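Local atomic coordinates of polysaccharide deacetylase (Ammonifex degensii, PDB entry 4WCJ), a protein that probably removes N-acetyl groups from poly-beta-1,6-N-acetyl-D-glucosamine, as a zinc-containing family 4 carbohydrate esterase. Residues C138-E141 and Q142-E145; F122-A125 and G126-G129; L62-L65 and R66-V70. All blocks are in the same frame, centred on the assembly; numbering follows the deposited sequence.

Contact 1 of 3, residues C138-E141 and Q142-E145; sequences CSWE and QIKE
S139 and Q142 hold each other by a reciprocal pair of bonds in which a glutamine, not the classic glutamate, reaches back to the helix start. The backbone N of S139 donates to Q142 OE1 at 2.8 Å. The bond is nearly straight, with an N-H...O angle of 171°, though the donor is tilted 24° from the plane of the amide carbonyl. In return, S139 OG accepts from Q142 N at 3.2 Å. The serine torsion explains this bond: OG stands between the backbone N and the carbonyl carbon (chi1 68°), turned to the first turn of the helix. Q142 has CG beside its own N, and its chain then runs extended past S139 OG, with CG 3.4 Å from that oxygen. OE1 is thereby brought back to the N-H of S139. This is a capping box, with S139 as N-cap of helix 140-148. It satisfies two N-H groups, one of them in the first turn, where no earlier helical carbonyl can serve. Behind the cap the regular bonds begin: I143 N to S139 O, K144 N to W140 O and E145 N to E141 O. I143 packs on the residues around the cap: I143 CG1 lies 3.9 Å from C138 CB, and I143 CD1 is placed obliquely by the W140 ring, 4.0 Å from W140 CE3, the two side chains running alongside each other. W140 also stacks on H196 and packs on C192 and L193 of helix 179-197. A water donates to E145 OE2 at 2.7 Å and more weakly to E141 O. The same E145 oxygen is hydrogen-bonded to Y105 of helix 102-114, on which the Q142 side chain also packs.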
ATOM      1  N   CYS A 138     -14.047   4.645   1.905  1.00 27.27           N
ATOM      2  CA  CYS A 138     -13.878   6.017   2.354  1.00 27.73           C
ATOM      3  C   CYS A 138     -14.457   6.971   1.320  1.00 25.39           C
ATOM      4  O   CYS A 138     -14.435   6.689   0.117  1.00 24.81           O
ATOM      5  CB  CYS A 138     -12.398   6.351   2.573  1.00 27.34           C
ATOM      6  SG  CYS A 138     -11.605   5.453   3.892  1.00 28.06           S
ATOM      7  N   SER A 139     -14.996   8.085   1.794  1.00 24.24           N
ATOM      8  CA  SER A 139     -15.336   9.191   0.903  1.00 28.40           C
ATOM      9  C   SER A 139     -14.097  10.040   0.629  1.00 26.53           C
ATOM     10  O   SER A 139     -13.085   9.917   1.322  1.00 26.45           O
ATOM     11  CB  SER A 139     -16.432  10.047   1.528  1.00 31.44           C
ATOM     12  OG  SER A 139     -15.923  10.730   2.668  1.00 32.74           O
ATOM     13  N   TRP A 140     -14.170  10.904  -0.372  1.00 25.46           N
ATOM     14  CA  TRP A 140     -13.078  11.848  -0.603  1.00 27.22           C
ATOM     15  C   TRP A 140     -12.861  12.776   0.598  1.00 26.92           C
ATOM     16  O   TRP A 140     -11.721  13.106   0.918  1.00 26.66           O
ATOM     17  CB  TRP A 140     -13.337  12.646  -1.873  1.00 31.20           C
ATOM     18  CG  TRP A 140     -13.070  11.820  -3.090  1.00 34.38           C
ATOM     19  CD1 TRP A 140     -13.981  11.368  -3.999  1.00 36.08           C
ATOM     20  CD2 TRP A 140     -11.800  11.298  -3.498  1.00 29.60           C
ATOM     21  NE1 TRP A 140     -13.349  10.624  -4.968  1.00 35.55           N
ATOM     22  CE2 TRP A 140     -12.012  10.555  -4.673  1.00 33.00           C
ATOM     23  CE3 TRP A 140     -10.506  11.380  -2.972  1.00 31.24           C
ATOM     24  CZ2 TRP A 140     -10.974   9.919  -5.353  1.00 35.05           C
ATOM     25  CZ3 TRP A 140      -9.470  10.748  -3.648  1.00 31.88           C
ATOM     26  CH2 TRP A 140      -9.716  10.025  -4.828  1.00 33.72           C
ATOM     27  N   GLU A 141     -13.937  13.175   1.278  1.00 26.72           N
ATOM     28  CA  GLU A 141     -13.788  14.015   2.470  1.00 29.29           C
ATOM     29  C   GLU A 141     -12.960  13.296   3.522  1.00 25.37           C
ATOM     30  O   GLU A 141     -12.120  13.891   4.190  1.00 30.30           O
ATOM     31  CB  GLU A 141     -15.146  14.388   3.064  1.00 32.96           C
ATOM     32  CG  GLU A 141     -15.983  15.287   2.203  1.00 42.54           C
ATOM     33  CD  GLU A 141     -17.192  15.823   2.945  1.00 56.53           C
ATOM     34  OE1 GLU A 141     -17.804  16.797   2.456  1.00 64.46           O
ATOM     35  OE2 GLU A 141     -17.523  15.272   4.020  1.00 60.67           O
ATOM     36  N   GLN A 142     -13.205  11.999   3.661  1.00 27.43           N
ATOM     37  CA  GLN A 142     -12.527  11.216   4.674  1.00 26.00           C
ATOM     38  C   GLN A 142     -11.060  11.001   4.327  1.00 23.66           C
ATOM     39  O   GLN A 142     -10.198  11.090   5.194  1.00 25.91           O
ATOM     40  CB  GLN A 142     -13.250   9.884   4.873  1.00 24.00           C
ATOM     41  CG  GLN A 142     -14.524  10.022   5.715  1.00 28.47           C
ATOM     42  CD  GLN A 142     -15.461   8.837   5.567  1.00 29.58           C
ATOM     43  OE1 GLN A 142     -15.377   8.081   4.593  1.00 27.28           O
ATOM     44  NE2 GLN A 142     -16.362   8.671   6.533  1.00 31.80           N
ATOM     45  N   ILE A 143     -10.770  10.746   3.053  1.00 21.49           N
ATOM     46  CA  ILE A 143      -9.382  10.631   2.601  1.00 20.52           C
ATOM     47  C   ILE A 143      -8.645  11.966   2.801  1.00 22.89           C
ATOM     48  O   ILE A 143      -7.519  12.002   3.326  1.00 25.51           O
ATOM     49  CB  ILE A 143      -9.327  10.202   1.129  1.00 20.48           C
ATOM     50  CG1 ILE A 143      -9.756   8.738   0.996  1.00 22.10           C
ATOM     51  CG2 ILE A 143      -7.921  10.403   0.555  1.00 24.88           C
ATOM     52  CD1 ILE A 143     -10.075   8.321  -0.410  1.00 26.17           C
ATOM     53  N   LYS A 144      -9.298  13.058   2.410  1.00 23.28           N
ATOM     54  CA  LYS A 144      -8.731  14.389   2.576  1.00 25.74           C
ATOM     55  C   LYS A 144      -8.397  14.684   4.031  1.00 27.15           C
ATOM     56  O   LYS A 144      -7.357  15.279   4.319  1.00 28.03           O
ATOM     57  CB  LYS A 144      -9.685  15.456   2.028  1.00 24.54           C
ATOM     58  CG  LYS A 144      -9.730  15.513   0.508  1.00 27.26           C
ATOM     59  CD  LYS A 144     -10.828  16.428   0.009  1.00 30.67           C
ATOM     60  CE  LYS A 144     -10.937  16.379  -1.507  1.00 34.21           C
ATOM     61  NZ  LYS A 144     -11.936  17.341  -2.040  1.00 37.45           N
ATOM     62  N   GLU A 145      -9.267  14.273   4.947  1.00 25.99           N
ATOM     63  CA  GLU A 145      -9.035  14.534   6.367  1.00 29.45           C
ATOM     64  C   GLU A 145      -7.793  13.771   6.835  1.00 27.88           C
ATOM     65  O   GLU A 145      -6.990  14.277   7.624  1.00 28.70           O
ATOM     66  CB  GLU A 145     -10.263  14.145   7.194  1.00 33.63           C
ATOM     67  CG  GLU A 145     -10.021  14.137   8.688  1.00 36.17           C
ATOM     68  CD  GLU A 145     -11.239  13.701   9.485  1.00 39.81           C
ATOM     69  OE1 GLU A 145     -11.097  13.516  10.712  1.00 43.42           O
ATOM     70  OE2 GLU A 145     -12.333  13.548   8.893  1.00 35.72           O
TER
HETATM   71  O   HOH W   1     -13.760  14.422   6.749  1.00 49.19           O

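Contact 2 of 3, residues F122-A125 and G126-G129; sequences FVIA and GQVG
The backbone N-H of Q127 stands above the plane of the I124 peptide carbonyl, 44° out of it, and donates to I124 O at 2.8 Å. V128 N also donates to I124 O, in a weak bond of 3.3 Å. One buried carbonyl thus receives two successive N-H groups. V128 CG2 packs beside it, 3.7 Å from I124 O. The I124-Q127 bond closes a type I beta turn, with A125 and G126 at its corners. It reverses the chain just past the end of strand 119-123, at the end of the parallel barrel sheet where the zinc lies. I124 and Q127 run alongside each other, with I124 CG2 3.7 Å from Q127 CG. The Q127 chain then bends at chi2 (-61°), and NE2 bonds to D160 OD1. I124 also packs on D99, H157 and H162, the three zinc ligands, so the first residue of the turn lies in the second shell of the metal site. Across the turn V123 CB lies 4.2 Å from V128 CG2. A water donates to A125 O at 3.0 Å and to V128 O, joining the two carbonyls.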
ATOM      1  N   PHE A 122      -3.249   3.087  -0.733  1.00 24.83           N
ATOM      2  CA  PHE A 122      -3.443   2.871  -2.161  1.00 25.64           C
ATOM      3  C   PHE A 122      -4.927   2.726  -2.474  1.00 24.24           C
ATOM      4  O   PHE A 122      -5.517   1.702  -2.162  1.00 27.40           O
ATOM      5  CB  PHE A 122      -2.695   1.619  -2.624  1.00 25.72           C
ATOM      6  CG  PHE A 122      -1.195   1.700  -2.476  1.00 28.66           C
ATOM      7  CD1 PHE A 122      -0.422   2.337  -3.439  1.00 26.79           C
ATOM      8  CD2 PHE A 122      -0.554   1.118  -1.388  1.00 28.50           C
ATOM      9  CE1 PHE A 122       0.961   2.385  -3.313  1.00 26.34           C
ATOM     10  CE2 PHE A 122       0.828   1.172  -1.258  1.00 30.16           C
ATOM     11  CZ  PHE A 122       1.582   1.804  -2.222  1.00 29.70           C
ATOM     12  N   VAL A 123      -5.529   3.731  -3.095  1.00 23.65           N
ATOM     13  CA  VAL A 123      -6.961   3.672  -3.339  1.00 23.90           C
ATOM     14  C   VAL A 123      -7.340   3.354  -4.786  1.00 25.21           C
ATOM     15  O   VAL A 123      -6.646   3.730  -5.733  1.00 26.43           O
ATOM     16  CB  VAL A 123      -7.646   4.987  -2.910  1.00 24.15           C
ATOM     17  CG1 VAL A 123      -7.306   5.298  -1.449  1.00 27.36           C
ATOM     18  CG2 VAL A 123      -7.231   6.178  -3.793  1.00 25.06           C
ATOM     19  N   ILE A 124      -8.434   2.620  -4.926  1.00 22.69           N
ATOM     20  CA  ILE A 124      -9.089   2.407  -6.207  1.00 21.00           C
ATOM     21  C   ILE A 124      -9.878   3.674  -6.485  1.00 24.61           C
ATOM     22  O   ILE A 124     -11.003   3.840  -6.009  1.00 23.47           O
ATOM     23  CB  ILE A 124     -10.017   1.199  -6.194  1.00 27.05           C
ATOM     24  CG1 ILE A 124      -9.283  -0.028  -5.650  1.00 27.98           C
ATOM     25  CG2 ILE A 124     -10.532   0.933  -7.597  1.00 29.02           C
ATOM     26  CD1 ILE A 124     -10.191  -1.155  -5.294  1.00 25.27           C
ATOM     27  N   ALA A 125      -9.272   4.594  -7.232  1.00 25.44           N
ATOM     28  CA  ALA A 125      -9.769   5.969  -7.261  1.00 25.44           C
ATOM     29  C   ALA A 125     -11.199   6.064  -7.764  1.00 25.92           C
ATOM     30  O   ALA A 125     -11.947   6.932  -7.319  1.00 28.36           O
ATOM     31  CB  ALA A 125      -8.836   6.860  -8.112  1.00 26.32           C
ATOM     32  N   GLY A 126     -11.586   5.170  -8.673  1.00 24.85           N
ATOM     33  CA  GLY A 126     -12.929   5.173  -9.221  1.00 26.00           C
ATOM     34  C   GLY A 126     -13.993   4.544  -8.331  1.00 29.16           C
ATOM     35  O   GLY A 126     -15.180   4.618  -8.641  1.00 31.85           O
ATOM     36  N   GLN A 127     -13.572   3.924  -7.230  1.00 28.41           N
ATOM     37  CA  GLN A 127     -14.517   3.291  -6.300  1.00 26.01           C
ATOM     38  C   GLN A 127     -14.625   4.056  -4.986  1.00 26.21           C
ATOM     39  O   GLN A 127     -15.416   3.697  -4.112  1.00 27.54           O
ATOM     40  CB  GLN A 127     -14.120   1.833  -6.019  1.00 26.30           C
ATOM     41  CG  GLN A 127     -14.241   0.908  -7.213  1.00 27.98           C
ATOM     42  CD  GLN A 127     -15.661   0.825  -7.742  1.00 30.27           C
ATOM     43  OE1 GLN A 127     -16.631   1.000  -6.991  1.00 32.51           O
ATOM     44  NE2 GLN A 127     -15.796   0.542  -9.037  1.00 31.97           N
ATOM     45  N   VAL A 128     -13.825   5.106  -4.835  1.00 28.12           N
ATOM     46  CA  VAL A 128     -13.931   5.957  -3.650  1.00 27.66           C
ATOM     47  C   VAL A 128     -15.329   6.572  -3.534  1.00 28.68           C
ATOM     48  O   VAL A 128     -15.899   7.049  -4.520  1.00 31.41           O
ATOM     49  CB  VAL A 128     -12.859   7.064  -3.682  1.00 29.71           C
ATOM     50  CG1 VAL A 128     -13.129   8.130  -2.622  1.00 28.55           C
ATOM     51  CG2 VAL A 128     -11.493   6.440  -3.489  1.00 30.83           C
ATOM     52  N   GLY A 129     -15.899   6.537  -2.334  1.00 29.97           N
ATOM     53  CA  GLY A 129     -17.190   7.171  -2.118  1.00 29.73           C
ATOM     54  C   GLY A 129     -18.363   6.279  -2.488  1.00 31.85           C
ATOM     55  O   GLY A 129     -19.522   6.716  -2.453  1.00 33.59           O
TER
HETATM   56  O   HOH W   2     -14.524   8.250  -6.745  1.00 43.52           O

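Contact 3 of 3, residues L62-L65 and R66-V70; sequences LDYL and RQVGV
Y64 holds CG anti to its own backbone N (chi1 178°), which leans the ring to the C-terminal side, where it meets V68. V68 in turn has CG2 beside its backbone N, and this methyl comes in over one face of the ring. V68 CG2 lies 3.6 Å from the centroid of the Y64 ring, close to the normal but offset toward the rim, a CH-pi contact. Y64 CE1 and CZ are the nearest ring atoms, CZ 3.5 Å from V68 CG2. Q67 OE1 approaches the same ring obliquely, 4.0 Å from Y64 CD1, with its amide plane steeply turned against the ring. With an alanine in place of Y64, the V68 methyl would probably lose its aromatic platform. The backbone is ordinary helix up to V68 N, which bonds to Y64 O. The helix then ends in a Schellman motif. V70 N bonds to L65 O at 2.9 Å, and G69 N bonds to R66 O at 3.0 Å. G69 is the C-prime residue, with a positive phi of 98°; a CB there would collide with V68 O, which calls for glycine. The apolar pair of the motif is L65 and V70. L65 CD2 meets V70 CG2 at 3.8 Å, and V70 CB sits 3.2 Å from L65 O. On the polar side, D63 makes a salt bridge to R115, and R66 NH1 bonds to the carbonyl O of the same arginine. In the fold, this is the end of helix 55-67 and its passage into strand 71-72. L62 packs on helix 102-114, L62, L65 and R66 rest on F72, and Y64, L65 and V70 lie against helix 253-261.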
ATOM      1  N   LEU A  62       1.304  -2.825  15.868  1.00 50.84           N
ATOM      2  CA  LEU A  62       2.059  -1.585  15.779  1.00 50.26           C
ATOM      3  C   LEU A  62       2.851  -1.372  17.058  1.00 53.12           C
ATOM      4  O   LEU A  62       4.036  -1.049  17.017  1.00 53.98           O
ATOM      5  CB  LEU A  62       1.128  -0.401  15.525  1.00 48.03           C
ATOM      6  CG  LEU A  62       0.284  -0.509  14.256  1.00 47.45           C
ATOM      7  CD1 LEU A  62      -0.568   0.748  14.079  1.00 43.54           C
ATOM      8  CD2 LEU A  62       1.170  -0.738  13.045  1.00 47.74           C
ATOM      9  N   ASP A  63       2.190  -1.579  18.191  1.00 54.76           N
ATOM     10  CA  ASP A  63       2.836  -1.418  19.484  1.00 57.75           C
ATOM     11  C   ASP A  63       4.016  -2.371  19.634  1.00 63.05           C
ATOM     12  O   ASP A  63       5.079  -1.967  20.098  1.00 65.72           O
ATOM     13  CB  ASP A  63       1.832  -1.627  20.619  1.00 59.25           C
ATOM     14  CG  ASP A  63       0.830  -0.491  20.724  1.00 60.26           C
ATOM     15  OD1 ASP A  63       1.099   0.587  20.155  1.00 58.87           O
ATOM     16  OD2 ASP A  63      -0.221  -0.672  21.373  1.00 61.80           O
ATOM     17  N   TYR A  64       3.838  -3.629  19.236  1.00 61.32           N
ATOM     18  CA  TYR A  64       4.922  -4.598  19.362  1.00 63.23           C
ATOM     19  C   TYR A  64       6.137  -4.170  18.549  1.00 62.61           C
ATOM     20  O   TYR A  64       7.256  -4.191  19.046  1.00 65.07           O
ATOM     21  CB  TYR A  64       4.480  -5.996  18.927  1.00 63.66           C
ATOM     22  CG  TYR A  64       5.603  -7.002  19.014  1.00 68.36           C
ATOM     23  CD1 TYR A  64       6.031  -7.483  20.246  1.00 72.34           C
ATOM     24  CD2 TYR A  64       6.253  -7.453  17.870  1.00 66.02           C
ATOM     25  CE1 TYR A  64       7.064  -8.394  20.338  1.00 74.93           C
ATOM     26  CE2 TYR A  64       7.292  -8.367  17.953  1.00 69.11           C
ATOM     27  CZ  TYR A  64       7.692  -8.831  19.190  1.00 72.91           C
ATOM     28  OH  TYR A  64       8.723  -9.737  19.283  1.00 82.16           O
ATOM     29  N   LEU A  65       5.905  -3.775  17.302  1.00 59.48           N
ATOM     30  CA  LEU A  65       6.987  -3.360  16.418  1.00 58.76           C
ATOM     31  C   LEU A  65       7.780  -2.216  17.035  1.00 69.16           C
ATOM     32  O   LEU A  65       9.007  -2.257  17.089  1.00 72.10           O
ATOM     33  CB  LEU A  65       6.436  -2.949  15.049  1.00 55.20           C
ATOM     34  CG  LEU A  65       6.083  -4.083  14.083  1.00 54.86           C
ATOM     35  CD1 LEU A  65       5.408  -3.534  12.837  1.00 50.98           C
ATOM     36  CD2 LEU A  65       7.326  -4.874  13.714  1.00 56.47           C
ATOM     37  N   ARG A  66       7.064  -1.205  17.515  1.00 58.54           N
ATOM     38  CA  ARG A  66       7.682  -0.062  18.168  1.00 61.07           C
ATOM     39  C   ARG A  66       8.417  -0.482  19.440  1.00 65.07           C
ATOM     40  O   ARG A  66       9.548  -0.058  19.685  1.00 66.97           O
ATOM     41  CB  ARG A  66       6.616   0.996  18.478  1.00 57.88           C
ATOM     42  CG  ARG A  66       7.115   2.207  19.239  1.00 61.57           C
ATOM     43  CD  ARG A  66       6.262   3.430  18.914  1.00 59.66           C
ATOM     44  NE  ARG A  66       6.589   3.994  17.606  1.00 54.37           N
ATOM     45  CZ  ARG A  66       5.866   4.927  16.996  1.00 52.12           C
ATOM     46  NH1 ARG A  66       4.766   5.387  17.569  1.00 51.91           N
ATOM     47  NH2 ARG A  66       6.237   5.389  15.810  1.00 50.55           N
ATOM     48  N   GLN A  67       7.765  -1.324  20.236  1.00 68.18           N
ATOM     49  CA  GLN A  67       8.328  -1.823  21.486  1.00 73.64           C
ATOM     50  C   GLN A  67       9.697  -2.480  21.293  1.00 75.33           C
ATOM     51  O   GLN A  67      10.607  -2.253  22.089  1.00 76.57           O
ATOM     52  CB  GLN A  67       7.358  -2.816  22.139  1.00 78.01           C
ATOM     53  CG  GLN A  67       7.817  -3.367  23.483  1.00 85.78           C
ATOM     54  CD  GLN A  67       6.888  -4.444  24.021  1.00 89.81           C
ATOM     55  OE1 GLN A  67       5.973  -4.892  23.330  1.00 89.47           O
ATOM     56  NE2 GLN A  67       7.121  -4.863  25.262  1.00 94.11           N
ATOM     57  N   VAL A  68       9.843  -3.282  20.238  1.00 66.94           N
ATOM     58  CA  VAL A  68      11.097  -4.003  20.001  1.00 68.58           C
ATOM     59  C   VAL A  68      12.050  -3.201  19.106  1.00 68.08           C
ATOM     60  O   VAL A  68      13.064  -3.716  18.636  1.00 68.38           O
ATOM     61  CB  VAL A  68      10.845  -5.394  19.376  1.00 67.59           C
ATOM     62  CG1 VAL A  68      12.016  -6.320  19.653  1.00 71.69           C
ATOM     63  CG2 VAL A  68       9.594  -6.009  19.952  1.00 67.11           C
ATOM     64  N   GLY A  69      11.726  -1.933  18.876  1.00 68.16           N
ATOM     65  CA  GLY A  69      12.687  -1.012  18.293  1.00 71.91           C
ATOM     66  C   GLY A  69      12.613  -0.745  16.799  1.00 72.19           C
ATOM     67  O   GLY A  69      13.533  -0.155  16.234  1.00 72.17           O
ATOM     68  N   VAL A  70      11.527  -1.171  16.159  1.00 71.31           N
ATOM     69  CA  VAL A  70      11.319  -0.914  14.736  1.00 66.07           C
ATOM     70  C   VAL A  70      10.995   0.564  14.463  1.00 61.63           C
ATOM     71  O   VAL A  70      10.146   1.150  15.137  1.00 57.21           O
ATOM     72  CB  VAL A  70      10.185  -1.800  14.180  1.00 62.46           C
ATOM     73  CG1 VAL A  70       9.594  -1.203  12.925  1.00 62.38           C
ATOM     74  CG2 VAL A  70      10.687  -3.222  13.931  1.00 59.39           C
TER

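Contacts 1 and 2 adjoin, with centres about 10 Å apart. C138 O lies 2.9 Å from G129 N, a probable hydrogen bond, and V128 CG1 packs 3.4 Å from W140 CE2. The turn after strand 119-123 therefore sits against the start of helix 140-148. Both lie near the metal site of D99, H157 and H162. Contact 2 is the nearer: the I124 side chain is about 5 Å from the zinc ion, that of C138 about 13 Å. Contact 3 lies across the chain's centre from contact 2, their centres about 30 Å apart. It touches neither of the others and is remote from the zinc. Helix 102-114 packs on both contact 1 and contact 3.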